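Local coordinates for putative alpha/beta hydrolase (Desulfitobacterium hafniense, PDB 4RPC), which is a putative alpha/beta hydrolase that probably uses a nucleophilic serine to cleave a substrate not yet identified, at residues 68-73 / 102-107; 52-57 / 75-80; 193-198 / 223-228; 30-35 / 93-98. All blocks are in the same frame, centred on the assembly; numbering follows the deposited sequence.

How the contacts relate
Contact 4 opens first, at residues 30-35 just after strand 23-27, and closes at 93-98, where strand 88-95 turns into helix 97-108. Contact 2 is nested inside that loop, laying helix 70-83 on the end of strand 50-54. Contact 1 crosses both: it starts at 68-73, between the two halves of contact 2, and closes at 102-107, packing helix 70-83 against helix 97-108. Contact 3 comes later in series, tying the loop after helix 179-191 to helix 220-226. Contacts 1, 2 and 4 touch one another, and contact 3 joins them through contact 1. Its centre lies about 22 Å from that of contact 2.

Contact 1. Residues 68-73 / 102-107; sequences VSVEET and AVEMAI
Val-70 and Glu-104 form the close-packed half of this helix-helix contact. The CG1 methyl of Val-70 rests on the CB of Glu-104 at 3.8 Å, and its other methyl, CG2, turns to Leu-97. Both residues are buried. Glu-104 leaves its helix with CG anti to the backbone N (chi1 180°) and then bends at chi2 (69°), which lays its carboxylate across the first turn of helix 70-83. There OE2 lies 3.5 Å from the CG of Glu-71, a polar atom against a methylene rather than a bonded pair.

The outer half is looser. Glu-71, partly exposed, crosses Glu-104 at about a right angle, its carboxylate plane turned 60° from the other. Its OE2 stays 4.4 Å from Glu-104 OE1, near enough that the like charges probably repel. Ser-69 caps the helix start, its OG accepting from Glu-72 N at 2.9 Å, and so helps hold the turn that carries Val-70 and Glu-71.

Outside partners settle the polar ends: Glu-71 OE2 makes a salt bridge with Lys-197, while Glu-104 OE1 is hydrogen-bonded to Tyr-192 OH. An alanine in place of Glu-104 would probably leave the Tyr-192 hydroxyl without this mate and open a gap beside the Glu-71 methylene. Lys-197 also forms a long, weak ion pair with Glu-104 OE1, and its positive charge probably offsets the repulsion between the two carboxylates and helps both stay ionised.

Contact 2. Residues 52-57 / 75-80; sequences LIPELE and GKLGEA
Glu-57 reaches from the loop beyond strand 50-54 to Lys-76 on helix 70-83. Its CB takes no part in the contact with the helix segment. CG, anti to the carbonyl carbon (chi1 -70°), is the first atom to come close, 3.6 Å from Lys-76 NZ; a bend at chi2 then turns CD towards the helix. At the tip the two oxygens part company. OE2 receives Lys-76 NZ at 2.7 Å in a salt bridge, through its anti lone pair, the one facing away from OE1, and OE1 is hydrogen-bonded to the OG1 of Thr-73, one turn earlier on the same helix. Strand 50-54, this helix and strand 88-95 make a beta-alpha-beta crossover of the alpha/beta-hydrolase sheet, passing over strand 23-27. A glutamine in place of Glu-57 would probably cost Lys-76 the negative charge of its close salt-bridge partner, leaving it a long, weak ion pair with Glu-65. Deeper in, Pro-54 meets Leu-77 at about a right angle: Pro-54 CB touches Leu-77 CD1 at 3.7 Å, and Pro-54 CG lies equally near both Leu-77 methyls. Leu-77 also packs on Leu-13, Ile-27, Val-101 and Met-105, between sheet and helix 97-108.

Contact 3. Residues 193-198 / 223-228; sequences DLKAKN and LAEISR
Leu-194 and Ile-226 meet tip to tip, and their packing is tight. The terminal CD1 of Ile-226 presses on the branch point of Leu-194, 3.4 Å from its CG, and is nearly as close to CD2, at 3.5 Å; the other methyl, CD1 of Leu-194, stands at 3.7 Å. The CG and CD2 contacts are both tighter than usual van der Waals packing. Leu-223, one turn earlier on helix 220-226, adds a lighter touch, its CD2 lying 4.0 Å from Leu-194 CD2 as the two side chains cross at about a right angle.

The next shell sets these groups in place. Leu-194 points its CG anti to the backbone N (chi1 177°), which carries the isobutyl group towards helix 220-226; it also packs on Val-103 and Ile-107 of helix 97-108 and on Tyr-123. Ile-226 packs its side chain on Val-201 and is joined to it by a backbone hydrogen bond. Further out, Arg-200 donates to the carbonyl of Glu-225, and Arg-228 makes a salt bridge with Asp-202, so the end of the helix is tied to the approach of strand 204-210.

At the exposed surface, Lys-195 NZ stops 4.4 Å from Glu-225 OE2, too far for a salt bridge. Cohesion here therefore rests mainly on the buried aliphatic groups, with the facing charges probably contributing only a mild, long-range attraction.

Contact 4. Residues 30-35 / 93-98; sequences AGFYWQ and YGVSLG
Phe-32 presents the edge of its ring to Val-95: the CG1 methyl of Val-95 lies near the ring plane, 4.1 Å from Phe-32 CD2 and 4.2 Å from Phe-32 CE2, and the two side chains cross at about a right angle. Next along the loop, the Tyr-33 ring has Trp-34 CD1 over one face, offset toward the rim, and the indole of Trp-34 carries Gln-35 CB above its centre on one face. Tyr-33 also stacks with Tyr-174, and Trp-34 with His-14.

Val-95 CG1 sits between the backbone N and the carbonyl carbon (chi1 61°), a crowded position that brings it to the Phe-32 edge. On the other side of the turn, Leu-97 packs against Ala-30, with its CB 3.9 Å from Ala-30 N and its CD2 4.2 Å from Ala-30 CB. Ala-185 of helix 179-191 touches both residues.

Between the two apolar pairs, Ser-96 takes a strained backbone (phi 62°, psi -125°). The turn is closed by Gly-98 N bonding to Val-95 O at 2.9 Å, and a CB on Gly-94 would clash with the Gly-98 carbonyl. Gly-94, Ser-96 and Gly-98 fit the GxSxG nucleophile elbow. Ser-96 OG is hydrogen-bonded to Gln-122 and, weakly, to His-241, and Ser-96, His-241 and Glu-213 are placed as in a catalytic triad. The loop following strand 23-27, to which 30-35 belongs, probably helps form the oxyanion hole, as in other alpha/beta hydrolases.

Contact 1. Residues 68-73 / 102-107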
loop_
_atom_site.group_PDB
_atom_site.type_symbol
_atom_site.label_atom_id
_atom_site.label_comp_id
_atom_site.label_asym_id
_atom_site.label_seq_id
_atom_site.Cartn_x
_atom_site.Cartn_y
_atom_site.Cartn_z
ATOM N N VAL A 68 -4.653 10.275 -10.610
ATOM C CA VAL A 68 -4.209 11.665 -10.666
ATOM C C VAL A 68 -3.292 11.995 -9.484
ATOM O O VAL A 68 -2.251 12.543 -9.662
ATOM C CB VAL A 68 -5.393 12.649 -10.672
ATOM C CG1 VAL A 68 -4.907 14.090 -10.806
ATOM C CG2 VAL A 68 -6.316 12.369 -11.850
ATOM N N SER A 69 -3.691 11.665 -8.276
ATOM C CA SER A 69 -2.861 11.913 -7.138
ATOM C C SER A 69 -3.323 11.070 -5.950
ATOM O O SER A 69 -4.441 10.583 -5.873
ATOM C CB SER A 69 -2.974 13.393 -6.738
ATOM O OG SER A 69 -4.316 13.643 -6.392
ATOM N N VAL A 70 -2.437 10.949 -4.990
ATOM C CA VAL A 70 -2.766 10.284 -3.782
ATOM C C VAL A 70 -3.912 11.010 -3.177
ATOM O O VAL A 70 -4.830 10.359 -2.705
ATOM C CB VAL A 70 -1.567 10.238 -2.798
ATOM C CG1 VAL A 70 -2.005 9.730 -1.438
ATOM C CG2 VAL A 70 -0.424 9.433 -3.352
ATOM N N GLU A 71 -3.880 12.349 -3.134
ATOM C CA GLU A 71 -4.992 13.145 -2.532
ATOM C C GLU A 71 -6.378 12.871 -3.190
ATOM O O GLU A 71 -7.427 12.769 -2.514
ATOM C CB GLU A 71 -4.715 14.671 -2.599
ATOM C CG GLU A 71 -3.540 15.162 -1.732
ATOM C CD GLU A 71 -2.156 14.958 -2.360
ATOM O OE1 GLU A 71 -2.018 14.371 -3.464
ATOM O OE2 GLU A 71 -1.166 15.378 -1.729
ATOM N N GLU A 72 -6.404 12.847 -4.513
ATOM C CA GLU A 72 -7.676 12.641 -5.183
ATOM C C GLU A 72 -8.174 11.178 -4.999
ATOM O O GLU A 72 -9.343 10.938 -4.715
ATOM C CB GLU A 72 -7.560 13.046 -6.623
ATOM C CG GLU A 72 -8.917 13.251 -7.275
ATOM C CD GLU A 72 -8.807 14.048 -8.578
ATOM O OE1 GLU A 72 -8.180 15.149 -8.547
ATOM O OE2 GLU A 72 -9.336 13.554 -9.605
ATOM N N THR A 73 -7.273 10.226 -5.038
ATOM C CA THR A 73 -7.627 8.828 -4.783
ATOM C C THR A 73 -8.166 8.649 -3.347
ATOM O O THR A 73 -9.263 8.076 -3.118
ATOM C CB THR A 73 -6.400 7.953 -5.114
ATOM O OG1 THR A 73 -6.240 7.946 -6.530
ATOM C CG2 THR A 73 -6.539 6.534 -4.600
ATOM N N ALA A 102 -3.370 5.363 2.474
ATOM C CA ALA A 102 -3.849 5.139 3.847
ATOM C C ALA A 102 -3.546 6.368 4.723
ATOM O O ALA A 102 -4.413 6.854 5.406
ATOM C CB ALA A 102 -3.181 3.923 4.439
ATOM N N VAL A 103 -2.306 6.879 4.657
ATOM C CA VAL A 103 -1.910 8.005 5.464
ATOM C C VAL A 103 -2.754 9.193 5.110
ATOM O O VAL A 103 -3.282 9.885 5.962
ATOM C CB VAL A 103 -0.412 8.316 5.297
ATOM C CG1 VAL A 103 -0.026 9.598 6.025
ATOM C CG2 VAL A 103 0.403 7.181 5.853
ATOM N N GLU A 104 -2.896 9.432 3.821
ATOM C CA GLU A 104 -3.724 10.553 3.362
ATOM C C GLU A 104 -5.153 10.454 3.861
ATOM O O GLU A 104 -5.812 11.482 4.164
ATOM C CB GLU A 104 -3.721 10.619 1.848
ATOM C CG GLU A 104 -4.531 11.720 1.232
ATOM C CD GLU A 104 -3.964 13.074 1.465
ATOM O OE1 GLU A 104 -2.759 13.200 1.794
ATOM O OE2 GLU A 104 -4.749 14.024 1.333
HETATM N N MSE A 105 -5.685 9.254 3.886
HETATM C CA MSE A 105 -7.022 9.089 4.487
HETATM C C MSE A 105 -7.051 9.443 5.961
HETATM O O MSE A 105 -8.005 10.017 6.422
HETATM C CB MSE A 105 -7.539 7.684 4.238
HETATM C CG MSE A 105 -8.059 7.729 2.789
HETATM SE SE MSE A 105 -8.641 5.917 2.447
HETATM C CE MSE A 105 -10.400 6.302 3.289
ATOM N N ALA A 106 -5.969 9.162 6.694
ATOM C CA ALA A 106 -5.912 9.486 8.128
ATOM C C ALA A 106 -5.829 10.969 8.386
ATOM O O ALA A 106 -6.245 11.429 9.426
ATOM C CB ALA A 106 -4.736 8.777 8.813
ATOM N N ILE A 107 -5.269 11.702 7.443
ATOM C CA ILE A 107 -5.079 13.136 7.555
ATOM C C ILE A 107 -6.320 13.936 7.156
ATOM O O ILE A 107 -6.613 14.948 7.767
ATOM C CB ILE A 107 -3.920 13.555 6.639
ATOM C CG1 ILE A 107 -2.602 13.013 7.166
ATOM C CG2 ILE A 107 -3.927 15.063 6.398
ATOM C CD1 ILE A 107 -1.468 13.286 6.185
#

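Contact 2. Residues 52-57 / 75-80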
loop_
_atom_site.group_PDB
_atom_site.type_symbol
_atom_site.label_atom_id
_atom_site.label_comp_id
_atom_site.label_asym_id
_atom_site.label_seq_id
_atom_site.Cartn_x
_atom_site.Cartn_y
_atom_site.Cartn_z
ATOM N N LEU A 52 -12.857 -4.152 3.209
ATOM C CA LEU A 52 -13.089 -3.265 2.100
ATOM C C LEU A 52 -11.822 -3.090 1.272
ATOM O O LEU A 52 -10.792 -2.630 1.794
ATOM C CB LEU A 52 -13.517 -1.927 2.692
ATOM C CG LEU A 52 -14.660 -1.999 3.725
ATOM C CD1 LEU A 52 -14.679 -0.762 4.624
ATOM C CD2 LEU A 52 -15.957 -2.166 2.966
ATOM N N ILE A 53 -11.896 -3.393 -0.017
ATOM C CA ILE A 53 -10.736 -3.433 -0.863
ATOM C C ILE A 53 -10.914 -2.583 -2.113
ATOM O O ILE A 53 -11.639 -2.944 -3.017
ATOM C CB ILE A 53 -10.370 -4.872 -1.288
ATOM C CG1 ILE A 53 -10.485 -5.875 -0.091
ATOM C CG2 ILE A 53 -8.981 -4.916 -1.864
ATOM C CD1 ILE A 53 -11.824 -6.489 0.049
ATOM N N PRO A 54 -10.277 -1.413 -2.160
ATOM C CA PRO A 54 -10.455 -0.635 -3.374
ATOM C C PRO A 54 -9.614 -1.125 -4.561
ATOM O O PRO A 54 -8.631 -1.815 -4.381
ATOM C CB PRO A 54 -9.965 0.756 -2.956
ATOM C CG PRO A 54 -9.124 0.546 -1.737
ATOM C CD PRO A 54 -9.754 -0.612 -1.053
ATOM N N GLU A 55 -9.992 -0.746 -5.772
ATOM C CA GLU A 55 -9.084 -0.794 -6.921
ATOM C C GLU A 55 -8.486 0.570 -7.133
ATOM O O GLU A 55 -9.211 1.549 -7.228
ATOM C CB GLU A 55 -9.875 -1.104 -8.158
ATOM C CG GLU A 55 -10.531 -2.438 -8.109
ATOM C CD GLU A 55 -11.352 -2.735 -9.351
ATOM O OE1 GLU A 55 -11.436 -1.871 -10.295
ATOM O OE2 GLU A 55 -11.916 -3.845 -9.330
ATOM N N LEU A 56 -7.178 0.683 -7.169
ATOM C CA LEU A 56 -6.569 1.943 -7.566
ATOM C C LEU A 56 -6.977 2.228 -9.011
ATOM O O LEU A 56 -7.183 1.314 -9.811
ATOM C CB LEU A 56 -5.048 1.873 -7.451
ATOM C CG LEU A 56 -4.421 1.731 -6.058
ATOM C CD1 LEU A 56 -2.907 1.813 -6.195
ATOM C CD2 LEU A 56 -4.890 2.866 -5.211
ATOM N N GLU A 57 -7.147 3.498 -9.331
ATOM C CA GLU A 57 -7.506 3.880 -10.693
ATOM C C GLU A 57 -6.673 3.182 -11.741
ATOM O O GLU A 57 -5.465 3.066 -11.633
ATOM C CB GLU A 57 -7.432 5.393 -10.892
ATOM C CG GLU A 57 -8.534 6.148 -10.139
ATOM C CD GLU A 57 -8.211 6.428 -8.658
ATOM O OE1 GLU A 57 -7.176 5.955 -8.163
ATOM O OE2 GLU A 57 -8.984 7.184 -8.003
ATOM N N GLY A 75 -9.499 11.039 -1.445
ATOM C CA GLY A 75 -10.808 11.721 -1.444
ATOM C C GLY A 75 -11.903 10.850 -2.037
ATOM O O GLY A 75 -12.942 10.591 -1.422
ATOM N N LYS A 76 -11.676 10.330 -3.225
ATOM C CA LYS A 76 -12.689 9.421 -3.816
ATOM C C LYS A 76 -13.029 8.190 -2.969
ATOM O O LYS A 76 -14.173 7.759 -2.889
ATOM C CB LYS A 76 -12.253 9.078 -5.232
ATOM C CG LYS A 76 -12.473 10.316 -6.131
ATOM C CD LYS A 76 -11.734 10.181 -7.418
ATOM C CE LYS A 76 -12.235 8.976 -8.204
ATOM N NZ LYS A 76 -11.097 8.477 -9.015
ATOM N N LEU A 77 -12.027 7.651 -2.293
ATOM C CA LEU A 77 -12.208 6.480 -1.453
ATOM C C LEU A 77 -13.045 6.815 -0.230
ATOM O O LEU A 77 -13.865 6.005 0.237
ATOM C CB LEU A 77 -10.824 5.989 -0.987
ATOM C CG LEU A 77 -10.638 4.633 -0.386
ATOM C CD1 LEU A 77 -11.493 3.613 -1.115
ATOM C CD2 LEU A 77 -9.153 4.264 -0.459
ATOM N N GLY A 78 -12.798 8.001 0.315
ATOM C CA GLY A 78 -13.593 8.496 1.435
ATOM C C GLY A 78 -15.056 8.619 0.999
ATOM O O GLY A 78 -15.982 8.352 1.776
ATOM N N GLU A 79 -15.282 9.009 -0.231
ATOM C CA GLU A 79 -16.683 9.082 -0.702
ATOM C C GLU A 79 -17.293 7.698 -0.866
ATOM O O GLU A 79 -18.477 7.545 -0.716
ATOM C CB GLU A 79 -16.765 9.815 -2.024
ATOM C CG GLU A 79 -16.386 11.273 -1.854
ATOM C CD GLU A 79 -16.409 12.039 -3.159
ATOM O OE1 GLU A 79 -15.484 11.876 -4.012
ATOM O OE2 GLU A 79 -17.352 12.822 -3.308
ATOM N N ALA A 80 -16.482 6.698 -1.203
ATOM C CA ALA A 80 -17.030 5.364 -1.414
ATOM C C ALA A 80 -17.365 4.797 -0.087
ATOM O O ALA A 80 -18.356 4.120 0.034
ATOM C CB ALA A 80 -16.093 4.449 -2.184
#

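Contact 3. Residues 193-198 / 223-228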
loop_
_atom_site.group_PDB
_atom_site.type_symbol
_atom_site.label_atom_id
_atom_site.label_comp_id
_atom_site.label_asym_id
_atom_site.label_seq_id
_atom_site.Cartn_x
_atom_site.Cartn_y
_atom_site.Cartn_z
ATOM N N ASP A 193 4.051 14.313 -1.286
ATOM C CA ASP A 193 4.988 14.876 -0.333
ATOM C C ASP A 193 4.323 15.049 1.037
ATOM O O ASP A 193 3.583 16.001 1.276
ATOM C CB ASP A 193 5.503 16.178 -0.928
ATOM C CG ASP A 193 6.570 16.858 -0.089
ATOM O OD1 ASP A 193 7.011 16.341 0.945
ATOM O OD2 ASP A 193 6.919 17.980 -0.473
ATOM N N LEU A 194 4.574 14.101 1.926
ATOM C CA LEU A 194 3.909 14.068 3.235
ATOM C C LEU A 194 4.450 15.126 4.214
ATOM O O LEU A 194 3.695 15.729 4.924
ATOM C CB LEU A 194 4.080 12.691 3.859
ATOM C CG LEU A 194 3.529 12.472 5.256
ATOM C CD1 LEU A 194 2.069 12.831 5.237
ATOM C CD2 LEU A 194 3.768 11.040 5.685
ATOM N N LYS A 195 5.756 15.356 4.218
ATOM C CA LYS A 195 6.355 16.343 5.110
ATOM C C LYS A 195 5.715 17.703 4.929
ATOM O O LYS A 195 5.447 18.381 5.923
ATOM C CB LYS A 195 7.875 16.452 4.870
ATOM C CG LYS A 195 8.574 17.473 5.759
ATOM C CD LYS A 195 9.871 16.922 6.360
ATOM C CE LYS A 195 10.723 18.029 6.971
ATOM N NZ LYS A 195 9.943 18.867 7.942
ATOM N N ALA A 196 5.453 18.060 3.665
ATOM C CA ALA A 196 4.958 19.383 3.303
ATOM C C ALA A 196 3.585 19.678 3.856
ATOM O O ALA A 196 3.193 20.834 3.923
ATOM C CB ALA A 196 4.926 19.557 1.796
ATOM N N LYS A 197 2.844 18.639 4.218
ATOM C CA LYS A 197 1.505 18.822 4.735
ATOM C C LYS A 197 1.459 19.317 6.178
ATOM O O LYS A 197 0.464 19.844 6.587
ATOM C CB LYS A 197 0.737 17.531 4.622
ATOM C CG LYS A 197 0.564 17.190 3.165
ATOM C CD LYS A 197 -0.350 16.037 2.987
ATOM C CE LYS A 197 -0.416 15.700 1.515
ATOM N NZ LYS A 197 -1.506 16.480 0.912
ATOM N N ASN A 198 2.531 19.133 6.938
ATOM C CA ASN A 198 2.510 19.445 8.349
ATOM C C ASN A 198 1.300 18.797 9.020
ATOM O O ASN A 198 0.525 19.455 9.703
ATOM C CB ASN A 198 2.491 20.950 8.570
ATOM C CG ASN A 198 2.640 21.299 10.033
ATOM O OD1 ASN A 198 3.328 20.591 10.744
ATOM N ND2 ASN A 198 1.942 22.337 10.501
ATOM N N LEU A 223 6.975 9.698 10.188
ATOM C CA LEU A 223 5.691 9.180 10.673
ATOM C C LEU A 223 5.512 9.403 12.164
ATOM O O LEU A 223 4.401 9.640 12.637
ATOM C CB LEU A 223 5.587 7.706 10.351
ATOM C CG LEU A 223 5.668 7.406 8.860
ATOM C CD1 LEU A 223 5.906 5.924 8.633
ATOM C CD2 LEU A 223 4.424 7.904 8.149
ATOM N N ALA A 224 6.614 9.327 12.899
ATOM C CA ALA A 224 6.604 9.536 14.320
ATOM C C ALA A 224 6.218 10.972 14.727
ATOM O O ALA A 224 5.539 11.136 15.723
ATOM C CB ALA A 224 7.962 9.191 14.899
ATOM N N GLU A 225 6.641 11.986 13.984
ATOM C CA GLU A 225 6.213 13.344 14.279
ATOM C C GLU A 225 4.788 13.621 13.800
ATOM O O GLU A 225 4.130 14.526 14.284
ATOM C CB GLU A 225 7.176 14.368 13.702
ATOM C CG GLU A 225 7.094 14.584 12.198
ATOM C CD GLU A 225 8.209 15.484 11.673
ATOM O OE1 GLU A 225 8.907 16.079 12.513
ATOM O OE2 GLU A 225 8.393 15.601 10.429
ATOM N N ILE A 226 4.289 12.820 12.882
ATOM C CA ILE A 226 2.914 12.942 12.438
ATOM C C ILE A 226 1.905 12.339 13.442
ATOM O O ILE A 226 0.841 12.927 13.678
ATOM C CB ILE A 226 2.783 12.334 11.017
ATOM C CG1 ILE A 226 3.449 13.299 10.066
ATOM C CG2 ILE A 226 1.331 12.131 10.566
ATOM C CD1 ILE A 226 3.379 12.835 8.663
ATOM N N SER A 227 2.209 11.171 14.000
ATOM C CA SER A 227 1.245 10.520 14.878
ATOM C C SER A 227 1.226 11.291 16.208
ATOM O O SER A 227 2.237 11.717 16.654
ATOM C CB SER A 227 1.539 9.031 15.108
ATOM O OG SER A 227 0.412 8.400 15.771
ATOM N N ARG A 228 0.044 11.505 16.772
ATOM C CA ARG A 228 -0.078 11.943 18.166
ATOM C C ARG A 228 0.224 10.798 19.166
ATOM O O ARG A 228 0.040 10.989 20.353
ATOM C CB ARG A 228 -1.503 12.439 18.466
ATOM C CG ARG A 228 -2.095 13.442 17.491
ATOM C CD ARG A 228 -3.189 14.284 18.153
ATOM N NE ARG A 228 -3.252 15.650 17.587
ATOM C CZ ARG A 228 -4.037 16.047 16.577
ATOM N NH1 ARG A 228 -4.874 15.214 15.969
ATOM N NH2 ARG A 228 -3.979 17.299 16.159
#

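Contact 4. Residues 30-35 / 93-98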
loop_
_atom_site.group_PDB
_atom_site.type_symbol
_atom_site.label_atom_id
_atom_site.label_comp_id
_atom_site.label_asym_id
_atom_site.label_seq_id
_atom_site.Cartn_x
_atom_site.Cartn_y
_atom_site.Cartn_z
ATOM N N ALA A 30 0.904 0.306 -6.546
ATOM C CA ALA A 30 1.044 0.493 -7.983
ATOM C C ALA A 30 1.427 -0.811 -8.677
ATOM O O ALA A 30 2.368 -1.471 -8.303
ATOM C CB ALA A 30 2.115 1.535 -8.269
ATOM N N GLY A 31 0.705 -1.133 -9.741
ATOM C CA GLY A 31 0.924 -2.341 -10.520
ATOM C C GLY A 31 0.251 -3.581 -9.993
ATOM O O GLY A 31 0.289 -4.592 -10.675
ATOM N N PHE A 32 -0.322 -3.537 -8.797
ATOM C CA PHE A 32 -0.893 -4.736 -8.143
ATOM C C PHE A 32 -2.355 -4.825 -8.518
ATOM O O PHE A 32 -2.840 -3.981 -9.279
ATOM C CB PHE A 32 -0.718 -4.680 -6.623
ATOM C CG PHE A 32 0.716 -4.697 -6.165
ATOM C CD1 PHE A 32 1.763 -4.848 -7.061
ATOM C CD2 PHE A 32 1.015 -4.678 -4.802
ATOM C CE1 PHE A 32 3.079 -4.960 -6.602
ATOM C CE2 PHE A 32 2.321 -4.757 -4.347
ATOM C CZ PHE A 32 3.347 -4.880 -5.250
ATOM N N TYR A 33 -3.053 -5.825 -7.990
ATOM C CA TYR A 33 -4.449 -6.009 -8.261
ATOM C C TYR A 33 -5.159 -6.372 -6.989
ATOM O O TYR A 33 -4.674 -7.175 -6.240
ATOM C CB TYR A 33 -4.615 -7.139 -9.285
ATOM C CG TYR A 33 -6.007 -7.298 -9.838
ATOM C CD1 TYR A 33 -6.709 -6.185 -10.298
ATOM C CD2 TYR A 33 -6.608 -8.560 -9.960
ATOM C CE1 TYR A 33 -7.979 -6.296 -10.843
ATOM C CE2 TYR A 33 -7.883 -8.687 -10.503
ATOM C CZ TYR A 33 -8.580 -7.548 -10.932
ATOM O OH TYR A 33 -9.860 -7.611 -11.450
ATOM N N TRP A 34 -6.322 -5.803 -6.761
ATOM C CA TRP A 34 -7.055 -5.985 -5.523
ATOM C C TRP A 34 -7.299 -7.458 -5.194
ATOM O O TRP A 34 -7.192 -7.830 -4.040
ATOM C CB TRP A 34 -8.394 -5.260 -5.575
ATOM C CG TRP A 34 -9.446 -5.969 -6.407
ATOM C CD1 TRP A 34 -9.653 -5.847 -7.724
ATOM C CD2 TRP A 34 -10.425 -6.911 -5.928
ATOM N NE1 TRP A 34 -10.688 -6.654 -8.125
ATOM C CE2 TRP A 34 -11.189 -7.310 -7.028
ATOM C CE3 TRP A 34 -10.723 -7.448 -4.670
ATOM C CZ2 TRP A 34 -12.249 -8.234 -6.924
ATOM C CZ3 TRP A 34 -11.788 -8.387 -4.566
ATOM C CH2 TRP A 34 -12.526 -8.759 -5.688
ATOM N N GLN A 35 -7.554 -8.287 -6.206
ATOM C CA GLN A 35 -8.057 -9.622 -5.999
ATOM C C GLN A 35 -6.959 -10.583 -5.764
ATOM O O GLN A 35 -7.220 -11.652 -5.252
ATOM C CB GLN A 35 -8.891 -10.080 -7.186
ATOM C CG GLN A 35 -9.860 -11.219 -6.907
ATOM C CD GLN A 35 -10.671 -11.552 -8.138
ATOM O OE1 GLN A 35 -10.187 -11.442 -9.256
ATOM N NE2 GLN A 35 -11.911 -11.965 -7.943
ATOM N N TYR A 93 -4.559 -1.306 6.050
ATOM C CA TYR A 93 -3.295 -1.830 5.658
ATOM C C TYR A 93 -3.060 -1.298 4.256
ATOM O O TYR A 93 -3.943 -1.339 3.412
ATOM C CB TYR A 93 -3.275 -3.360 5.710
ATOM C CG TYR A 93 -2.057 -3.925 5.051
ATOM C CD1 TYR A 93 -0.889 -4.130 5.749
ATOM C CD2 TYR A 93 -2.056 -4.179 3.678
ATOM C CE1 TYR A 93 0.236 -4.625 5.125
ATOM C CE2 TYR A 93 -0.935 -4.671 3.057
ATOM C CZ TYR A 93 0.215 -4.882 3.787
ATOM O OH TYR A 93 1.304 -5.397 3.115
ATOM N N GLY A 94 -1.904 -0.723 4.017
ATOM C CA GLY A 94 -1.588 -0.293 2.697
ATOM C C GLY A 94 -0.197 -0.678 2.356
ATOM O O GLY A 94 0.726 -0.534 3.177
ATOM N N VAL A 95 -0.040 -1.216 1.153
ATOM C CA VAL A 95 1.267 -1.627 0.706
ATOM C C VAL A 95 1.709 -0.683 -0.375
ATOM O O VAL A 95 0.976 -0.414 -1.325
ATOM C CB VAL A 95 1.315 -3.111 0.241
ATOM C CG1 VAL A 95 0.394 -3.352 -0.937
ATOM C CG2 VAL A 95 2.757 -3.502 -0.133
ATOM N N SER A 96 2.912 -0.157 -0.190
ATOM C CA SER A 96 3.578 0.710 -1.144
ATOM C C SER A 96 2.774 1.982 -1.361
ATOM O O SER A 96 2.462 2.682 -0.394
ATOM C CB SER A 96 3.826 -0.088 -2.449
ATOM O OG SER A 96 4.965 0.434 -3.140
ATOM N N LEU A 97 2.434 2.310 -2.598
ATOM C CA LEU A 97 1.550 3.445 -2.812
ATOM C C LEU A 97 0.311 3.391 -1.927
ATOM O O LEU A 97 -0.193 4.423 -1.512
ATOM C CB LEU A 97 1.066 3.445 -4.228
ATOM C CG LEU A 97 0.080 4.525 -4.626
ATOM C CD1 LEU A 97 0.608 5.905 -4.325
ATOM C CD2 LEU A 97 -0.203 4.340 -6.130
ATOM N N GLY A 98 -0.169 2.188 -1.658
ATOM C CA GLY A 98 -1.355 2.041 -0.891
ATOM C C GLY A 98 -1.142 2.566 0.524
ATOM O O GLY A 98 -2.102 2.959 1.152
#